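Long-range contact in fructose transport system repressor FruR (Pseudomonas putida, PDB 3O74), which probably binds DNA as a transcriptional regulator, acting as repressor or activator, with fructose 1-phosphate as its preferred effector: residues S16-A28 against A231-E243. Sequence-based numbering, arbitrary orientation.
Sequences SYARIAKQLEQGA and AQQHGQIAATALE
A water links Q23 to G235: Q23 NE2 donates to it over 3.0 Å, and the water donates a hydrogen bond to G235 O at 2.7 Å. Glutamine suits this edge, its chain bending at chi2 (-71°) to bring the amide near G235 CA. A second water joins S16 OG to Q232 N. Between these bridges the flat H234 ring fits between Q232 CB and R19 CB, on opposite faces and both off-centre toward the rim. Small S16 lets its OG meet the ring edge in plane, 3.2 Å from H234 CE1. R19 swings CG away from its own N (chi1 171°), carrying its aliphatic stem across the imidazole, while its guanidinium forms a salt bridge with E13 of the second subunit. Both helices pack on the sheet of the N-terminal subdomain of this LacI-type, periplasmic-binding-protein fold, their axes 8.5 Å apart and crossing at -47°. Branched, apolar I20 suits its buried place, CG1 at the H234 ring edge and CD1 reaching I237 CG2. Small A238 permits the closeness, its CB 3.5 Å from Q23 CB, as L24 fills the groove beside it and touches I88 of the sheet. Farther along, L242 CD2 rests 3.3 Å from G27 C, where glycine leaves room for the methyl.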
loop_
_atom_site.group_PDB
_atom_site.type_symbol
_atom_site.label_atom_id
_atom_site.label_comp_id
_atom_site.label_asym_id
_atom_site.label_seq_id
_atom_site.Cartn_x
_atom_site.Cartn_y
_atom_site.Cartn_z
ATOM N N SER B 16 2.298 4.571 3.529
ATOM C CA SER B 16 3.147 4.852 4.682
ATOM C C SER B 16 2.932 3.834 5.796
ATOM O O SER B 16 3.888 3.360 6.408
ATOM C CB SER B 16 2.900 6.269 5.201
ATOM O OG SER B 16 3.288 7.229 4.237
ATOM N N TYR B 17 1.676 3.492 6.058
ATOM C CA TYR B 17 1.390 2.470 7.052
ATOM C C TYR B 17 1.916 1.104 6.607
ATOM O O TYR B 17 2.442 0.347 7.418
ATOM C CB TYR B 17 -0.103 2.424 7.382
ATOM C CG TYR B 17 -0.560 3.606 8.209
ATOM C CD1 TYR B 17 0.019 3.876 9.443
ATOM C CD2 TYR B 17 -1.571 4.447 7.761
ATOM C CE1 TYR B 17 -0.396 4.958 10.209
ATOM C CE2 TYR B 17 -1.991 5.530 8.522
ATOM C CZ TYR B 17 -1.399 5.780 9.742
ATOM O OH TYR B 17 -1.812 6.853 10.502
ATOM N N ALA B 18 1.785 0.803 5.317
ATOM C CA ALA B 18 2.298 -0.453 4.771
ATOM C C ALA B 18 3.817 -0.541 4.920
ATOM O O ALA B 18 4.357 -1.576 5.317
ATOM C CB ALA B 18 1.892 -0.605 3.306
ATOM N N ARG B 19 4.499 0.553 4.604
ATOM C CA ARG B 19 5.946 0.613 4.725
ATOM C C ARG B 19 6.382 0.427 6.177
ATOM O O ARG B 19 7.285 -0.359 6.475
ATOM C CB ARG B 19 6.472 1.939 4.184
ATOM C CG ARG B 19 7.943 2.168 4.475
ATOM C CD ARG B 19 8.838 1.475 3.469
ATOM N NE ARG B 19 8.756 2.110 2.159
ATOM C CZ ARG B 19 9.810 2.492 1.446
ATOM N NH1 ARG B 19 11.036 2.297 1.916
ATOM N NH2 ARG B 19 9.639 3.064 0.262
ATOM N N ILE B 20 5.728 1.141 7.085
ATOM C CA ILE B 20 6.024 1.000 8.502
ATOM C C ILE B 20 5.739 -0.426 8.972
ATOM O O ILE B 20 6.558 -1.037 9.655
ATOM C CB ILE B 20 5.223 2.010 9.349
ATOM C CG1 ILE B 20 5.722 3.435 9.088
ATOM C CG2 ILE B 20 5.335 1.668 10.826
ATOM C CD1 ILE B 20 4.862 4.519 9.725
ATOM N N ALA B 21 4.582 -0.957 8.591
ATOM C CA ALA B 21 4.215 -2.323 8.956
ATOM C C ALA B 21 5.248 -3.327 8.453
ATOM O O ALA B 21 5.562 -4.302 9.134
ATOM C CB ALA B 21 2.830 -2.665 8.421
ATOM N N LYS B 22 5.779 -3.080 7.261
ATOM C CA LYS B 22 6.788 -3.960 6.681
ATOM C C LYS B 22 8.109 -3.850 7.433
ATOM O O LYS B 22 8.763 -4.856 7.707
ATOM C CB LYS B 22 6.999 -3.620 5.208
ATOM C CG LYS B 22 7.904 -4.579 4.454
ATOM C CD LYS B 22 8.036 -4.126 3.009
ATOM C CE LYS B 22 8.557 -5.227 2.101
ATOM N NZ LYS B 22 8.477 -4.802 0.673
ATOM N N GLN B 23 8.497 -2.623 7.767
ATOM C CA GLN B 23 9.731 -2.389 8.521
ATOM C C GLN B 23 9.641 -2.959 9.932
ATOM O O GLN B 23 10.627 -3.458 10.476
ATOM C CB GLN B 23 10.044 -0.893 8.587
ATOM C CG GLN B 23 10.367 -0.260 7.252
ATOM C CD GLN B 23 11.709 -0.697 6.711
ATOM O OE1 GLN B 23 11.838 -1.014 5.530
ATOM N NE2 GLN B 23 12.718 -0.722 7.575
ATOM N N LEU B 24 8.459 -2.868 10.532
ATOM C CA LEU B 24 8.236 -3.462 11.843
ATOM C C LEU B 24 8.372 -4.975 11.767
ATOM O O LEU B 24 9.046 -5.586 12.594
ATOM C CB LEU B 24 6.850 -3.105 12.379
ATOM C CG LEU B 24 6.675 -1.761 13.080
ATOM C CD1 LEU B 24 5.224 -1.582 13.504
ATOM C CD2 LEU B 24 7.605 -1.642 14.285
ATOM N N GLU B 25 7.732 -5.579 10.771
ATOM C CA GLU B 25 7.725 -7.037 10.660
ATOM C C GLU B 25 9.138 -7.590 10.477
ATOM O O GLU B 25 9.488 -8.623 11.050
ATOM C CB GLU B 25 6.801 -7.503 9.528
ATOM C CG GLU B 25 6.423 -8.979 9.623
ATOM C CD GLU B 25 5.187 -9.335 8.811
ATOM O OE1 GLU B 25 4.858 -8.591 7.864
ATOM O OE2 GLU B 25 4.542 -10.363 9.121
ATOM N N GLN B 26 9.945 -6.887 9.687
ATOM C CA GLN B 26 11.326 -7.281 9.441
ATOM C C GLN B 26 12.160 -7.228 10.715
ATOM O O GLN B 26 12.838 -8.194 11.073
ATOM C CB GLN B 26 11.957 -6.365 8.394
ATOM C CG GLN B 26 12.266 -7.038 7.072
ATOM C CD GLN B 26 11.219 -6.749 6.016
ATOM O OE1 GLN B 26 11.490 -6.061 5.031
ATOM N NE2 GLN B 26 10.014 -7.269 6.217
ATOM N N GLY B 27 12.112 -6.086 11.393
ATOM C CA GLY B 27 12.849 -5.904 12.629
ATOM C C GLY B 27 12.398 -6.876 13.698
ATOM O O GLY B 27 13.216 -7.417 14.435
ATOM N N ALA B 28 11.090 -7.102 13.782
ATOM C CA ALA B 28 10.542 -8.026 14.771
ATOM C C ALA B 28 11.047 -9.438 14.517
ATOM O O ALA B 28 11.424 -10.159 15.449
ATOM C CB ALA B 28 9.022 -7.985 14.752
ATOM N N ALA B 231 7.947 13.676 3.404
ATOM C CA ALA B 231 7.829 12.232 3.609
ATOM C C ALA B 231 8.313 11.771 4.989
ATOM O O ALA B 231 9.257 12.326 5.541
ATOM C CB ALA B 231 8.566 11.483 2.509
ATOM N N GLN B 232 7.663 10.743 5.530
ATOM C CA GLN B 232 8.083 10.140 6.789
ATOM C C GLN B 232 9.374 9.363 6.604
ATOM O O GLN B 232 9.606 8.783 5.545
ATOM C CB GLN B 232 7.019 9.168 7.305
ATOM C CG GLN B 232 5.658 9.771 7.605
ATOM C CD GLN B 232 4.703 8.751 8.213
ATOM O OE1 GLN B 232 5.108 7.907 9.012
ATOM N NE2 GLN B 232 3.432 8.831 7.839
ATOM N N GLN B 233 10.205 9.338 7.640
ATOM C CA GLN B 233 11.321 8.404 7.681
ATOM C C GLN B 233 10.797 7.097 8.273
ATOM O O GLN B 233 10.962 6.832 9.465
ATOM C CB GLN B 233 12.480 8.964 8.513
ATOM C CG GLN B 233 13.023 10.298 8.001
ATOM C CD GLN B 233 14.302 10.740 8.697
ATOM O OE1 GLN B 233 15.385 10.230 8.415
ATOM N NE2 GLN B 233 14.178 11.702 9.604
ATOM N N HIS B 234 10.152 6.292 7.429
ATOM C CA HIS B 234 9.443 5.095 7.879
ATOM C C HIS B 234 10.347 4.107 8.605
ATOM O O HIS B 234 9.940 3.480 9.585
ATOM C CB HIS B 234 8.777 4.387 6.696
ATOM C CG HIS B 234 8.002 5.299 5.795
ATOM N ND1 HIS B 234 6.672 5.602 6.005
ATOM C CD2 HIS B 234 8.367 5.962 4.675
ATOM C CE1 HIS B 234 6.256 6.418 5.054
ATOM N NE2 HIS B 234 7.262 6.653 4.234
ATOM N N GLY B 235 11.570 3.958 8.111
ATOM C CA GLY B 235 12.520 3.041 8.706
ATOM C C GLY B 235 12.837 3.411 10.141
ATOM O O GLY B 235 12.881 2.548 11.016
ATOM N N GLN B 236 13.053 4.700 10.388
ATOM C CA GLN B 236 13.398 5.175 11.726
ATOM C C GLN B 236 12.197 5.112 12.671
ATOM O O GLN B 236 12.338 4.776 13.848
ATOM C CB GLN B 236 13.978 6.594 11.664
ATOM C CG GLN B 236 14.504 7.110 12.996
ATOM C CD GLN B 236 15.204 8.454 12.875
ATOM O OE1 GLN B 236 15.335 9.189 13.856
ATOM N NE2 GLN B 236 15.659 8.780 11.671
ATOM N N ILE B 237 11.013 5.430 12.155
ATOM C CA ILE B 237 9.785 5.308 12.936
ATOM C C ILE B 237 9.644 3.885 13.473
ATOM O O ILE B 237 9.449 3.672 14.670
ATOM C CB ILE B 237 8.534 5.626 12.074
ATOM C CG1 ILE B 237 8.558 7.075 11.582
ATOM C CG2 ILE B 237 7.253 5.334 12.856
ATOM C CD1 ILE B 237 8.483 8.085 12.685
ATOM N N ALA B 238 9.742 2.911 12.574
ATOM C CA ALA B 238 9.571 1.508 12.937
ATOM C C ALA B 238 10.647 1.026 13.901
ATOM O O ALA B 238 10.358 0.313 14.866
ATOM C CB ALA B 238 9.552 0.638 11.683
ATOM N N ALA B 239 11.890 1.416 13.638
ATOM C CA ALA B 239 13.012 0.995 14.466
ATOM C C ALA B 239 12.877 1.522 15.891
ATOM O O ALA B 239 13.167 0.815 16.852
ATOM C CB ALA B 239 14.328 1.449 13.851
ATOM N N THR B 240 12.431 2.767 16.020
ATOM C CA THR B 240 12.223 3.375 17.324
ATOM C C THR B 240 11.086 2.684 18.064
ATOM O O THR B 240 11.224 2.321 19.232
ATOM C CB THR B 240 11.895 4.879 17.189
ATOM O OG1 THR B 240 12.985 5.548 16.545
ATOM C CG2 THR B 240 11.666 5.503 18.552
ATOM N N ALA B 241 9.962 2.501 17.377
ATOM C CA ALA B 241 8.787 1.872 17.976
ATOM C C ALA B 241 9.096 0.455 18.448
ATOM O O ALA B 241 8.706 0.053 19.546
ATOM C CB ALA B 241 7.625 1.863 16.978
ATOM N N LEU B 242 9.813 -0.295 17.620
ATOM C CA LEU B 242 10.119 -1.680 17.941
ATOM C C LEU B 242 10.998 -1.772 19.182
ATOM O O LEU B 242 10.731 -2.552 20.092
ATOM C CB LEU B 242 10.810 -2.367 16.763
ATOM C CG LEU B 242 11.178 -3.824 17.038
ATOM C CD1 LEU B 242 9.932 -4.629 17.382
ATOM C CD2 LEU B 242 11.909 -4.431 15.854
ATOM N N GLU B 243 12.045 -0.963 19.213
ATOM C CA GLU B 243 12.946 -0.949 20.349
ATOM C C GLU B 243 12.208 -0.581 21.633
ATOM O O GLU B 243 12.485 -1.137 22.697
ATOM C CB GLU B 243 14.094 0.020 20.084
ATOM C CG GLU B 243 14.271 1.078 21.142
ATOM C CD GLU B 243 15.698 1.573 21.211
ATOM O OE1 GLU B 243 15.945 2.613 21.857
ATOM O OE2 GLU B 243 16.577 0.917 20.612
HETATM O O HOH W 1 5.428 9.620 4.149
HETATM O O HOH W 2 13.308 -0.001 10.419
#